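Local structure of nicotinate-nucleotide diphosphorylase (Carboxylating) (Streptococcus pyogenes GA06023, 5HUO) at residues A[68-82]-A[104-118]. The protein catalyses the formation of nicotinate ribonucleotide, carbon dioxide and diphosphate from quinolinate and phosphoribosyl diphosphate, a step in NAD(+) biosynthesis. Numbering follows the deposited sequence.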
# COMPACT_ATOMS: atom_id res chain seq x y z
N LYS A 68 -9.60 -27.07 20.27
CA LYS A 68 -10.42 -27.41 19.15
C LYS A 68 -11.76 -26.72 19.29
O LYS A 68 -12.31 -26.67 20.36
CB LYS A 68 -10.64 -28.91 19.03
CG LYS A 68 -11.56 -29.31 17.88
CD LYS A 68 -11.36 -30.75 17.36
CE LYS A 68 -11.90 -31.85 18.28
NZ LYS A 68 -13.29 -31.55 18.75
N VAL A 69 -12.25 -26.21 18.16
CA VAL A 69 -13.56 -25.57 18.07
C VAL A 69 -14.25 -26.07 16.83
O VAL A 69 -13.61 -26.34 15.85
CB VAL A 69 -13.51 -24.08 17.86
CG1 VAL A 69 -14.89 -23.47 18.08
CG2 VAL A 69 -12.62 -23.45 18.85
N SER A 70 -15.56 -26.14 16.90
CA SER A 70 -16.37 -26.66 15.81
C SER A 70 -17.18 -25.58 15.11
O SER A 70 -17.78 -24.71 15.75
CB SER A 70 -17.30 -27.76 16.34
OG SER A 70 -16.53 -28.86 16.74
N LEU A 71 -17.21 -25.68 13.81
CA LEU A 71 -18.02 -24.81 12.99
C LEU A 71 -19.32 -25.53 12.64
O LEU A 71 -19.29 -26.58 12.01
CB LEU A 71 -17.29 -24.45 11.71
CG LEU A 71 -18.10 -23.60 10.70
CD1 LEU A 71 -18.43 -22.22 11.22
CD2 LEU A 71 -17.31 -23.51 9.41
N PHE A 72 -20.44 -24.95 13.04
CA PHE A 72 -21.75 -25.53 12.83
C PHE A 72 -22.59 -24.66 11.91
O PHE A 72 -22.65 -23.44 12.06
CB PHE A 72 -22.51 -25.69 14.15
CG PHE A 72 -21.98 -26.77 15.02
CD1 PHE A 72 -22.26 -28.11 14.72
CD2 PHE A 72 -21.22 -26.48 16.16
CE1 PHE A 72 -21.73 -29.13 15.49
CE2 PHE A 72 -20.73 -27.50 16.94
CZ PHE A 72 -20.97 -28.81 16.60
N ALA A 73 -23.26 -25.30 10.98
CA ALA A 73 -24.28 -24.63 10.23
C ALA A 73 -25.47 -24.43 11.13
O ALA A 73 -25.84 -25.35 11.85
CB ALA A 73 -24.67 -25.44 9.01
N LYS A 74 -26.10 -23.28 11.07
CA LYS A 74 -27.27 -22.98 11.91
C LYS A 74 -28.55 -22.71 11.16
O LYS A 74 -29.55 -22.30 11.72
CB LYS A 74 -26.94 -21.84 12.83
CG LYS A 74 -26.03 -22.32 13.95
CD LYS A 74 -26.88 -23.05 15.00
CE LYS A 74 -26.14 -24.15 15.82
NZ LYS A 74 -25.61 -23.63 17.15
N GLU A 75 -28.53 -23.00 9.87
CA GLU A 75 -29.59 -22.62 8.95
C GLU A 75 -29.38 -23.36 7.63
O GLU A 75 -28.25 -23.57 7.23
CB GLU A 75 -29.50 -21.10 8.73
CG GLU A 75 -30.60 -20.50 7.88
CD GLU A 75 -30.50 -19.00 7.75
OE1 GLU A 75 -29.61 -18.37 8.37
OE2 GLU A 75 -31.34 -18.43 7.05
N ALA A 76 -30.46 -23.72 6.98
CA ALA A 76 -30.39 -24.49 5.77
C ALA A 76 -30.11 -23.62 4.55
O ALA A 76 -30.63 -22.51 4.44
CB ALA A 76 -31.67 -25.25 5.55
N GLY A 77 -29.24 -24.13 3.67
CA GLY A 77 -28.88 -23.43 2.48
C GLY A 77 -27.71 -24.06 1.77
O GLY A 77 -27.51 -25.27 1.84
N VAL A 78 -26.92 -23.23 1.10
CA VAL A 78 -25.76 -23.69 0.37
C VAL A 78 -24.47 -23.13 0.92
O VAL A 78 -24.39 -21.99 1.25
CB VAL A 78 -25.87 -23.31 -1.10
CG1 VAL A 78 -24.74 -23.89 -1.92
CG2 VAL A 78 -27.18 -23.83 -1.65
N LEU A 79 -23.46 -23.99 1.00
CA LEU A 79 -22.15 -23.64 1.60
C LEU A 79 -21.26 -22.99 0.59
O LEU A 79 -21.00 -23.55 -0.48
CB LEU A 79 -21.43 -24.85 2.17
CG LEU A 79 -19.99 -24.69 2.69
CD1 LEU A 79 -19.93 -23.85 3.95
CD2 LEU A 79 -19.34 -26.06 2.94
N ALA A 80 -20.79 -21.80 0.92
CA ALA A 80 -19.81 -21.06 0.05
C ALA A 80 -18.85 -20.28 0.90
O ALA A 80 -19.26 -19.63 1.86
CB ALA A 80 -20.53 -20.13 -0.94
N GLY A 81 -17.60 -20.29 0.47
CA GLY A 81 -16.54 -19.55 1.16
C GLY A 81 -15.78 -20.31 2.23
O GLY A 81 -15.13 -19.74 3.07
N LEU A 82 -15.83 -21.60 2.18
CA LEU A 82 -15.16 -22.45 3.20
C LEU A 82 -13.62 -22.25 3.25
O LEU A 82 -13.06 -22.16 4.30
CB LEU A 82 -15.45 -23.91 2.94
CG LEU A 82 -14.96 -24.86 4.04
CD1 LEU A 82 -15.78 -24.66 5.31
CD2 LEU A 82 -15.06 -26.30 3.60
N LYS A 104 -17.71 -29.39 1.14
CA LYS A 104 -17.07 -28.41 0.24
C LYS A 104 -18.06 -27.42 -0.33
O LYS A 104 -19.29 -27.61 -0.26
CB LYS A 104 -16.27 -29.06 -0.89
CG LYS A 104 -17.05 -29.98 -1.77
CD LYS A 104 -16.09 -30.91 -2.51
CE LYS A 104 -16.85 -32.00 -3.29
NZ LYS A 104 -17.40 -31.46 -4.57
N ASP A 105 -17.52 -26.32 -0.87
CA ASP A 105 -18.37 -25.26 -1.42
C ASP A 105 -19.28 -25.88 -2.47
O ASP A 105 -18.85 -26.70 -3.24
CB ASP A 105 -17.56 -24.11 -2.01
CG ASP A 105 -17.06 -23.17 -0.96
OD1 ASP A 105 -17.29 -23.40 0.26
OD2 ASP A 105 -16.41 -22.16 -1.31
N GLY A 106 -20.56 -25.52 -2.39
CA GLY A 106 -21.63 -26.06 -3.23
C GLY A 106 -22.59 -26.99 -2.52
O GLY A 106 -23.69 -27.22 -3.00
N ASP A 107 -22.11 -27.62 -1.45
CA ASP A 107 -22.89 -28.66 -0.72
C ASP A 107 -24.02 -28.06 0.02
O ASP A 107 -23.95 -26.94 0.43
CB ASP A 107 -22.03 -29.42 0.28
CG ASP A 107 -21.02 -30.36 -0.37
OD1 ASP A 107 -21.03 -30.48 -1.61
OD2 ASP A 107 -20.18 -30.94 0.35
N ARG A 108 -25.09 -28.81 0.14
CA ARG A 108 -26.28 -28.36 0.86
C ARG A 108 -26.02 -28.48 2.34
O ARG A 108 -25.37 -29.39 2.76
CB ARG A 108 -27.57 -29.06 0.42
CG ARG A 108 -28.05 -28.52 -0.93
CD ARG A 108 -29.58 -28.38 -1.06
NE ARG A 108 -30.09 -28.45 -2.46
CZ ARG A 108 -30.43 -29.57 -3.12
NH1 ARG A 108 -30.32 -30.79 -2.54
NH2 ARG A 108 -30.87 -29.49 -4.38
N LEU A 109 -26.54 -27.54 3.12
CA LEU A 109 -26.40 -27.50 4.58
C LEU A 109 -27.76 -27.58 5.26
O LEU A 109 -28.81 -27.15 4.75
CB LEU A 109 -25.77 -26.22 5.04
CG LEU A 109 -24.41 -25.88 4.50
CD1 LEU A 109 -24.06 -24.43 4.75
CD2 LEU A 109 -23.39 -26.78 5.12
N THR A 110 -27.73 -28.20 6.41
CA THR A 110 -28.87 -28.28 7.28
C THR A 110 -28.41 -27.90 8.64
O THR A 110 -27.35 -28.33 9.06
CB THR A 110 -29.38 -29.72 7.35
OG1 THR A 110 -29.72 -30.15 6.05
CG2 THR A 110 -30.59 -29.83 8.21
N SER A 111 -29.26 -27.19 9.36
CA SER A 111 -28.92 -26.76 10.70
C SER A 111 -28.48 -27.91 11.61
O SER A 111 -29.12 -28.96 11.70
CB SER A 111 -30.08 -26.00 11.33
OG SER A 111 -29.81 -25.70 12.68
N GLY A 112 -27.37 -27.64 12.30
CA GLY A 112 -26.73 -28.56 13.22
C GLY A 112 -25.58 -29.29 12.61
O GLY A 112 -24.90 -30.05 13.31
N ASP A 113 -25.37 -29.13 11.30
CA ASP A 113 -24.30 -29.85 10.58
C ASP A 113 -22.92 -29.39 11.05
O ASP A 113 -22.68 -28.21 11.20
CB ASP A 113 -24.35 -29.59 9.11
CG ASP A 113 -25.40 -30.33 8.43
OD1 ASP A 113 -26.17 -31.05 9.14
OD2 ASP A 113 -25.47 -30.17 7.17
N LEU A 114 -22.04 -30.36 11.26
CA LEU A 114 -20.65 -30.08 11.60
C LEU A 114 -19.81 -29.91 10.30
O LEU A 114 -19.37 -30.87 9.68
CB LEU A 114 -20.07 -31.18 12.48
CG LEU A 114 -18.56 -31.10 12.71
CD1 LEU A 114 -18.20 -29.92 13.54
CD2 LEU A 114 -18.07 -32.37 13.40
N VAL A 115 -19.59 -28.67 9.94
CA VAL A 115 -18.90 -28.34 8.71
C VAL A 115 -17.38 -28.49 8.82
O VAL A 115 -16.74 -29.06 7.96
CB VAL A 115 -19.23 -26.91 8.30
CG1 VAL A 115 -18.47 -26.53 7.02
CG2 VAL A 115 -20.73 -26.75 8.09
N LEU A 116 -16.82 -28.01 9.91
CA LEU A 116 -15.39 -28.08 10.16
C LEU A 116 -15.06 -28.12 11.66
O LEU A 116 -15.79 -27.57 12.48
CB LEU A 116 -14.69 -26.84 9.58
CG LEU A 116 -14.05 -26.91 8.23
CD1 LEU A 116 -13.06 -25.77 8.15
CD2 LEU A 116 -13.32 -28.19 7.92
N GLU A 117 -13.90 -28.70 11.95
CA GLU A 117 -13.26 -28.54 13.21
C GLU A 117 -12.01 -27.77 12.98
O GLU A 117 -11.29 -28.00 12.04
CB GLU A 117 -12.96 -29.88 13.83
CG GLU A 117 -14.19 -30.50 14.49
CD GLU A 117 -14.06 -32.00 14.76
OE1 GLU A 117 -13.30 -32.71 14.07
OE2 GLU A 117 -14.79 -32.47 15.68
N ILE A 118 -11.82 -26.79 13.82
CA ILE A 118 -10.65 -25.91 13.76
C ILE A 118 -9.72 -26.15 14.96
O ILE A 118 -10.14 -26.01 16.11
CB ILE A 118 -11.04 -24.43 13.74
CG1 ILE A 118 -11.98 -24.12 12.62
CG2 ILE A 118 -9.80 -23.54 13.57
CD1 ILE A 118 -13.43 -24.17 13.01
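Lys68 lies across the side chain of Glu117: its CD packs on the glutamate carbons, and bends at chi3 and chi4 bring NZ to 3.5 Å from Glu117 OE2, a long salt bridge. Val69 exchanges two backbone hydrogen bonds with Ile118, which fixes an antiparallel register. Leu114 CD1 comes to 3.6 Å from Ser70 CB on the same face as Glu117. At Leu71 the register slips by one residue: its N donates to Leu116 O while its O accepts from Val115 N (3.0 Å, a bent 144° at the hydrogen), so Val115 and Leu116 both oppose Leu71, the definition of a classic beta bulge. The bulge turns Val115 toward 68-82, where Val115 CG1 lies 3.7 Å from Leu82 CD1 and also meets Leu71. Phe72 offers its ring edge to Gly112 O. Ala73 N donates a hydrogen bond to Asp113 O and Ala73 O accepts one from Gly112 N, closing on the type II turn 110-113. Beyond Gly77, paired with Leu109, Leu79 is directed toward 104-118, its CB 3.7 Å from Leu109 CD1. Asp105 then grips the helix start: OD2 takes Gly81 N (2.8 Å) from above the carboxylate plane, OD1 takes Leu82 N (3.0 Å) through its syn lone pair, and OD2 is also hydrogen-bonded to Tyr176 OH. Strands 95-98 and 304-311 complete a four-stranded antiparallel sheet; Val69, Leu71 and Ile118 pack from one face against helix 122-153, consistent with the open-faced sandwich of the QPRTase N-terminal domain.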